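Local coordinates for protein ribonucleoside-diphosphate reductase small chain 2 (Saccharomyces cerevisiae, PDB 1JK0) that forms part of the small subunit of ribonucleotide reductase, which makes deoxyribonucleotides, and is required for folding of its partner small subunit and for assembly with the large subunits, at residues Glu249-Glu252 / Ile253-Tyr257; Leu229-Ala232 / His233-Thr236; Gly208-Met211 / Ala212-Ile216. All coordinates share one frame; numbering follows the deposited sequence.

How the interactions relate
Read from the N terminus, the order is interaction 3, interaction 2, interaction 1, strictly in series: none encloses or crosses another, and each joins directly consecutive residues, so no long loop is closed. Interaction 3 (208-216) lies near the start of helix 207-232; interaction 2 (229-236) runs over its C-terminal end into the following loop, their centres about 31 Å apart on opposite sides of the chain's centre. Helix 240-258 then carries interaction 1, centred about 26 Å from interaction 2 and about 24 Å from interaction 3. Outward, interaction 3 reaches helices 111-138 and 191-200, interaction 2 helices 43-54 and 175-188, and interaction 1 helices 155-166, 175-188 and 277-288.

Interaction 1: residues Glu249-Glu252 / Ile253-Tyr257; sequences EAVE and IEKEY
Ile253 N donates to Glu249 O over 2.9 Å with an N-H...O angle of 161°, an i to i+4 bond of the alpha-helix 240-258 in the ferritin-like, all-helical fold of the R2 small subunits. Next along the chain, Glu254 N makes a weak bond to Ala250 O, bent to 120°, and Lys255 N also points at the carbonyl of Val251, although the place of that oxygen is less certain.

No salt bridge joins the side chains of the two segments. Lys255 turns back along the helix through its bend at chi3 and lies beside Glu252, both pointing the same way, yet Lys255 NZ remains 5.1 Å from Glu252 OE1; the modelled place of this lysine side chain is itself doubtful. Glu249 OE2 has its partner outside the two segments, in a salt bridge with Arg166 of helix 155-166, and Tyr257 OH bonds to Lys160 of that same helix. Ala250 and Ile253 meet Phe163 there, while Val251 packs on helix 277-288. The last backbone bond of the contact is longer than the first but still fairly straight: Glu256 N reaches Glu252 O over 3.3 Å, with an N-H...O angle of 158°.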
loop_
_atom_site.group_PDB
_atom_site.type_symbol
_atom_site.label_atom_id
_atom_site.label_comp_id
_atom_site.label_asym_id
_atom_site.label_seq_id
_atom_site.Cartn_x
_atom_site.Cartn_y
_atom_site.Cartn_z
ATOM N N GLU B 249 -19.607 -26.238 5.866
ATOM C CA GLU B 249 -18.286 -26.828 5.657
ATOM C C GLU B 249 -17.195 -26.195 6.530
ATOM O O GLU B 249 -16.366 -26.907 7.099
ATOM C CB GLU B 249 -17.882 -26.724 4.183
ATOM C CG GLU B 249 -18.878 -27.340 3.227
ATOM C CD GLU B 249 -18.311 -27.522 1.833
ATOM O OE1 GLU B 249 -19.097 -27.838 0.914
ATOM O OE2 GLU B 249 -17.083 -27.367 1.653
ATOM N N ALA B 250 -17.195 -24.866 6.630
ATOM C CA ALA B 250 -16.205 -24.151 7.434
ATOM C C ALA B 250 -16.478 -24.379 8.913
ATOM O O ALA B 250 -15.565 -24.330 9.742
ATOM C CB ALA B 250 -16.239 -22.664 7.122
ATOM N N VAL B 251 -17.738 -24.614 9.251
ATOM C CA VAL B 251 -18.085 -24.868 10.637
ATOM C C VAL B 251 -17.565 -26.260 10.980
ATOM O O VAL B 251 -17.167 -26.521 12.110
ATOM C CB VAL B 251 -19.609 -24.788 10.861
ATOM C CG1 VAL B 251 -19.941 -25.115 12.303
ATOM C CG2 VAL B 251 -20.105 -23.391 10.517
ATOM N N GLU B 252 -17.551 -27.150 9.994
ATOM C CA GLU B 252 -17.043 -28.499 10.219
ATOM C C GLU B 252 -15.523 -28.453 10.321
ATOM O O GLU B 252 -14.934 -29.067 11.212
ATOM C CB GLU B 252 -17.454 -29.440 9.082
ATOM C CG GLU B 252 -18.953 -29.709 8.992
ATOM C CD GLU B 252 -19.320 -30.537 7.766
ATOM O OE1 GLU B 252 -20.531 -30.667 7.473
ATOM O OE2 GLU B 252 -18.397 -31.060 7.099
ATOM N N ILE B 253 -14.890 -27.724 9.408
ATOM C CA ILE B 253 -13.441 -27.609 9.411
ATOM C C ILE B 253 -12.990 -26.829 10.645
ATOM O O ILE B 253 -11.823 -26.894 11.029
ATOM C CB ILE B 253 -12.919 -26.893 8.139
ATOM C CG1 ILE B 253 -13.461 -27.573 6.877
ATOM C CG2 ILE B 253 -11.392 -26.926 8.111
ATOM C CD1 ILE B 253 -12.929 -26.979 5.576
ATOM N N GLU B 254 -13.908 -26.092 11.270
ATOM C CA GLU B 254 -13.564 -25.316 12.463
ATOM C C GLU B 254 -13.625 -26.156 13.728
ATOM O O GLU B 254 -12.641 -26.252 14.454
ATOM C CB GLU B 254 -14.489 -24.107 12.620
ATOM C CG GLU B 254 -14.457 -23.446 14.013
ATOM C CD GLU B 254 -13.057 -23.036 14.469
ATOM O OE1 GLU B 254 -12.233 -22.668 13.606
ATOM O OE2 GLU B 254 -12.789 -23.060 15.694
ATOM N N LYS B 255 -14.788 -26.747 13.992
ATOM C CA LYS B 255 -14.980 -27.588 15.171
ATOM C C LYS B 255 -13.821 -28.568 15.261
ATOM O O LYS B 255 -13.284 -28.824 16.344
ATOM C CB LYS B 255 -16.287 -28.366 15.048
ATOM C CG LYS B 255 -17.497 -27.491 14.789
ATOM C CD LYS B 255 -18.702 -28.307 14.326
ATOM C CE LYS B 255 -18.411 -29.051 13.022
ATOM N NZ LYS B 255 -19.627 -29.658 12.401
ATOM N N GLU B 256 -13.443 -29.101 14.104
ATOM C CA GLU B 256 -12.354 -30.061 13.994
ATOM C C GLU B 256 -11.145 -29.711 14.866
ATOM O O GLU B 256 -11.126 -30.027 16.059
ATOM C CB GLU B 256 -11.930 -30.184 12.531
ATOM C CG GLU B 256 -10.840 -31.189 12.285
ATOM C CD GLU B 256 -10.469 -31.262 10.827
ATOM O OE1 GLU B 256 -11.362 -31.562 10.010
ATOM O OE2 GLU B 256 -9.290 -31.012 10.498
ATOM N N TYR B 257 -10.145 -29.050 14.283
ATOM C CA TYR B 257 -8.941 -28.702 15.035
ATOM C C TYR B 257 -9.193 -27.880 16.306
ATOM O O TYR B 257 -8.382 -27.900 17.240
ATOM C CB TYR B 257 -7.906 -28.008 14.120
ATOM C CG TYR B 257 -8.243 -26.622 13.587
ATOM C CD1 TYR B 257 -8.289 -25.518 14.434
ATOM C CD2 TYR B 257 -8.452 -26.408 12.222
ATOM C CE1 TYR B 257 -8.526 -24.239 13.937
ATOM C CE2 TYR B 257 -8.691 -25.131 11.717
ATOM C CZ TYR B 257 -8.726 -24.052 12.582
ATOM O OH TYR B 257 -8.961 -22.782 12.105
#

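Interaction 2: residues Leu229-Ala232 / His233-Thr236; sequences LLFA and HLRT
His233 lays its imidazole over the carbonyl of Leu229, whose oxygen lies above the centre of the ring, about 3.5 Å from its plane. The chi1 of -63° explains this: it places CG beside the backbone N of His233 and anti to the carbonyl carbon, which folds the ring back over the last helical turn. Leu229 meets it from the side chain as well. With its CG trans to the backbone N (chi1 168°), Leu229 carries CD1 to the NE2 end of the ring, 3.6 Å from His233 CE1, and the two side chains cross at a slant.

This is the C-terminal end of helix 207-232, and His233 is the first residue to leave helical backbone angles. The i+3 bonds take over: His233 N donates to Leu230 O at 2.6 Å and keeps only a weak bond to Leu229 O, and Leu234 N donates to Phe231 O at 2.7 Å with an angle of 158°. This last bond closes a type I beta turn over Phe231-Leu234, with Phe231 CA and Leu234 CA 5.2 Å apart. On the inner side Leu234 CD2 approaches Phe231 CD1 at 4.3 Å; both residues rest on Ala176 of helix 175-188, and the Phe231 ring also meets Phe289 edge-to-face.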
loop_
_atom_site.group_PDB
_atom_site.type_symbol
_atom_site.label_atom_id
_atom_site.label_comp_id
_atom_site.label_asym_id
_atom_site.label_seq_id
_atom_site.Cartn_x
_atom_site.Cartn_y
_atom_site.Cartn_z
ATOM N N LEU B 229 -21.056 -6.570 3.530
ATOM C CA LEU B 229 -21.445 -5.290 2.967
ATOM C C LEU B 229 -21.305 -5.320 1.448
ATOM O O LEU B 229 -22.159 -4.798 0.736
ATOM C CB LEU B 229 -20.575 -4.174 3.531
ATOM C CG LEU B 229 -20.711 -2.854 2.777
ATOM C CD1 LEU B 229 -22.155 -2.419 2.780
ATOM C CD2 LEU B 229 -19.826 -1.810 3.421
ATOM N N LEU B 230 -20.225 -5.909 0.946
ATOM C CA LEU B 230 -20.050 -5.986 -0.498
ATOM C C LEU B 230 -21.159 -6.872 -1.034
ATOM O O LEU B 230 -21.969 -6.447 -1.865
ATOM C CB LEU B 230 -18.686 -6.576 -0.854
ATOM C CG LEU B 230 -17.517 -5.668 -0.468
ATOM C CD1 LEU B 230 -16.216 -6.317 -0.873
ATOM C CD2 LEU B 230 -17.678 -4.312 -1.144
ATOM N N PHE B 231 -21.202 -8.101 -0.534
ATOM C CA PHE B 231 -22.222 -9.048 -0.946
ATOM C C PHE B 231 -23.576 -8.336 -1.038
ATOM O O PHE B 231 -24.237 -8.360 -2.077
ATOM C CB PHE B 231 -22.320 -10.190 0.066
ATOM C CG PHE B 231 -23.245 -11.293 -0.361
ATOM C CD1 PHE B 231 -22.819 -12.264 -1.264
ATOM C CD2 PHE B 231 -24.549 -11.342 0.114
ATOM C CE1 PHE B 231 -23.678 -13.268 -1.684
ATOM C CE2 PHE B 231 -25.419 -12.338 -0.299
ATOM C CZ PHE B 231 -24.986 -13.304 -1.200
ATOM N N ALA B 232 -23.971 -7.689 0.052
ATOM C CA ALA B 232 -25.242 -6.981 0.094
ATOM C C ALA B 232 -25.474 -6.106 -1.124
ATOM O O ALA B 232 -26.598 -5.970 -1.591
ATOM C CB ALA B 232 -25.318 -6.143 1.345
ATOM N N HIS B 233 -24.417 -5.516 -1.657
ATOM C CA HIS B 233 -24.578 -4.648 -2.813
ATOM C C HIS B 233 -24.535 -5.367 -4.151
ATOM O O HIS B 233 -24.508 -4.739 -5.203
ATOM C CB HIS B 233 -23.535 -3.531 -2.759
ATOM C CG HIS B 233 -23.702 -2.632 -1.577
ATOM N ND1 HIS B 233 -24.757 -2.759 -0.698
ATOM C CD2 HIS B 233 -22.951 -1.605 -1.117
ATOM C CE1 HIS B 233 -24.649 -1.853 0.254
ATOM N NE2 HIS B 233 -23.561 -1.138 0.024
ATOM N N LEU B 234 -24.543 -6.690 -4.112
ATOM C CA LEU B 234 -24.517 -7.475 -5.331
ATOM C C LEU B 234 -25.941 -7.616 -5.854
ATOM O O LEU B 234 -26.845 -8.007 -5.114
ATOM C CB LEU B 234 -23.911 -8.844 -5.039
ATOM C CG LEU B 234 -22.644 -9.235 -5.801
ATOM C CD1 LEU B 234 -21.719 -8.041 -6.019
ATOM C CD2 LEU B 234 -21.958 -10.327 -5.014
ATOM N N ARG B 235 -26.132 -7.289 -7.130
ATOM C CA ARG B 235 -27.441 -7.346 -7.777
ATOM C C ARG B 235 -27.966 -8.761 -8.003
ATOM O O ARG B 235 -29.177 -9.005 -7.991
ATOM C CB ARG B 235 -27.363 -6.643 -9.116
ATOM C CG ARG B 235 -27.151 -5.172 -9.005
ATOM C CD ARG B 235 -26.758 -4.652 -10.353
ATOM N NE ARG B 235 -26.701 -3.204 -10.392
ATOM C CZ ARG B 235 -26.522 -2.524 -11.512
ATOM N NH1 ARG B 235 -26.380 -3.179 -12.657
ATOM N NH2 ARG B 235 -26.504 -1.201 -11.491
ATOM N N THR B 236 -27.032 -9.678 -8.221
ATOM C CA THR B 236 -27.327 -11.079 -8.471
ATOM C C THR B 236 -26.733 -11.901 -7.328
ATOM O O THR B 236 -25.519 -12.112 -7.277
ATOM C CB THR B 236 -26.666 -11.532 -9.789
ATOM O OG1 THR B 236 -26.749 -10.473 -10.747
ATOM C CG2 THR B 236 -27.350 -12.762 -10.344
#

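Interaction 3: residues Gly208-Met211 / Ala212-Ile216; sequences GLAM and ANRNI
Ala212 N donates to Gly208 O at 3.0 Å in a nearly straight bond of 169°, one of four consecutive i to i+4 bonds that make this a regular alpha-helical stretch near the start of helix 207-232, in the ferritin-like bundle of the R2 family. Asn213 N to Leu209 O (2.9 Å) belongs to the packed side. Here Leu209 and Asn213 both lie against Met197 of helix 191-200, and Ala212 meets Val130 of helix 111-138. The side chain of Asn213 comes within about 6 Å of that of Tyr131, the predicted active-site residue.

The opposite character is found at Met211 and Arg214, both exposed. Arg214 N bonds Ala210 O at 2.8 Å, and the side chain then turns back, bent at chi3 (-52°), toward that same oxygen. The oxygen lies over one face of the guanidinium, 3.7 Å above its plane and off-centre toward the rim, without a side-chain hydrogen bond between the two. Met211 crosses Arg214 at an angle, with Met211 CB 3.7 Å from Arg214 NH1. Met211 CG also lies 3.9 Å from Asn215 ND2.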
loop_
_atom_site.group_PDB
_atom_site.type_symbol
_atom_site.label_atom_id
_atom_site.label_comp_id
_atom_site.label_asym_id
_atom_site.label_seq_id
_atom_site.Cartn_x
_atom_site.Cartn_y
_atom_site.Cartn_z
ATOM N N GLY B 208 -2.719 -8.003 28.979
ATOM C CA GLY B 208 -2.163 -7.829 27.649
ATOM C C GLY B 208 -2.852 -8.653 26.585
ATOM O O GLY B 208 -3.577 -8.112 25.749
ATOM N N LEU B 209 -2.624 -9.963 26.605
ATOM C CA LEU B 209 -3.243 -10.849 25.632
ATOM C C LEU B 209 -4.717 -10.507 25.512
ATOM O O LEU B 209 -5.341 -10.756 24.486
ATOM C CB LEU B 209 -3.086 -12.305 26.071
ATOM C CG LEU B 209 -3.826 -13.341 25.222
ATOM C CD1 LEU B 209 -3.244 -13.370 23.817
ATOM C CD2 LEU B 209 -3.716 -14.707 25.876
ATOM N N ALA B 210 -5.263 -9.928 26.573
ATOM C CA ALA B 210 -6.664 -9.547 26.613
ATOM C C ALA B 210 -6.974 -8.392 25.658
ATOM O O ALA B 210 -7.913 -8.488 24.860
ATOM C CB ALA B 210 -7.053 -9.177 28.031
ATOM N N MET B 211 -6.198 -7.308 25.729
ATOM C CA MET B 211 -6.420 -6.154 24.852
ATOM C C MET B 211 -6.130 -6.545 23.408
ATOM O O MET B 211 -6.891 -6.210 22.495
ATOM C CB MET B 211 -5.517 -4.979 25.245
ATOM C CG MET B 211 -5.832 -3.670 24.519
ATOM S SD MET B 211 -4.525 -2.412 24.713
ATOM C CE MET B 211 -5.053 -1.534 26.206
ATOM N N ALA B 212 -5.022 -7.255 23.209
ATOM C CA ALA B 212 -4.638 -7.708 21.880
ATOM C C ALA B 212 -5.744 -8.562 21.292
ATOM O O ALA B 212 -6.047 -8.455 20.110
ATOM C CB ALA B 212 -3.346 -8.507 21.945
ATOM N N ASN B 213 -6.353 -9.408 22.114
ATOM C CA ASN B 213 -7.421 -10.263 21.629
ATOM C C ASN B 213 -8.685 -9.454 21.385
ATOM O O ASN B 213 -9.322 -9.593 20.352
ATOM C CB ASN B 213 -7.718 -11.387 22.621
ATOM C CG ASN B 213 -8.672 -12.428 22.048
ATOM O OD1 ASN B 213 -8.301 -13.209 21.170
ATOM N ND2 ASN B 213 -9.910 -12.431 22.534
ATOM N N ARG B 214 -9.052 -8.607 22.336
ATOM C CA ARG B 214 -10.252 -7.790 22.168
ATOM C C ARG B 214 -10.211 -7.075 20.804
ATOM O O ARG B 214 -11.203 -7.058 20.070
ATOM C CB ARG B 214 -10.348 -6.763 23.303
ATOM C CG ARG B 214 -11.723 -6.138 23.501
ATOM C CD ARG B 214 -11.786 -5.225 24.758
ATOM N NE ARG B 214 -11.299 -5.891 25.973
ATOM C CZ ARG B 214 -10.069 -5.752 26.472
ATOM N NH1 ARG B 214 -9.188 -4.957 25.877
ATOM N NH2 ARG B 214 -9.698 -6.435 27.549
ATOM N N ASN B 215 -9.048 -6.517 20.466
ATOM C CA ASN B 215 -8.849 -5.785 19.211
ATOM C C ASN B 215 -8.953 -6.596 17.929
ATOM O O ASN B 215 -9.707 -6.262 17.021
ATOM C CB ASN B 215 -7.477 -5.115 19.193
ATOM C CG ASN B 215 -7.351 -4.025 20.204
ATOM O OD1 ASN B 215 -8.338 -3.406 20.592
ATOM N ND2 ASN B 215 -6.126 -3.757 20.623
ATOM N N ILE B 216 -8.137 -7.636 17.846
ATOM C CA ILE B 216 -8.104 -8.489 16.674
ATOM C C ILE B 216 -9.518 -8.980 16.382
ATOM O O ILE B 216 -9.976 -8.967 15.234
ATOM C CB ILE B 216 -7.121 -9.679 16.901
ATOM C CG1 ILE B 216 -5.707 -9.127 17.116
ATOM C CG2 ILE B 216 -7.141 -10.633 15.710
ATOM C CD1 ILE B 216 -4.645 -10.175 17.391
#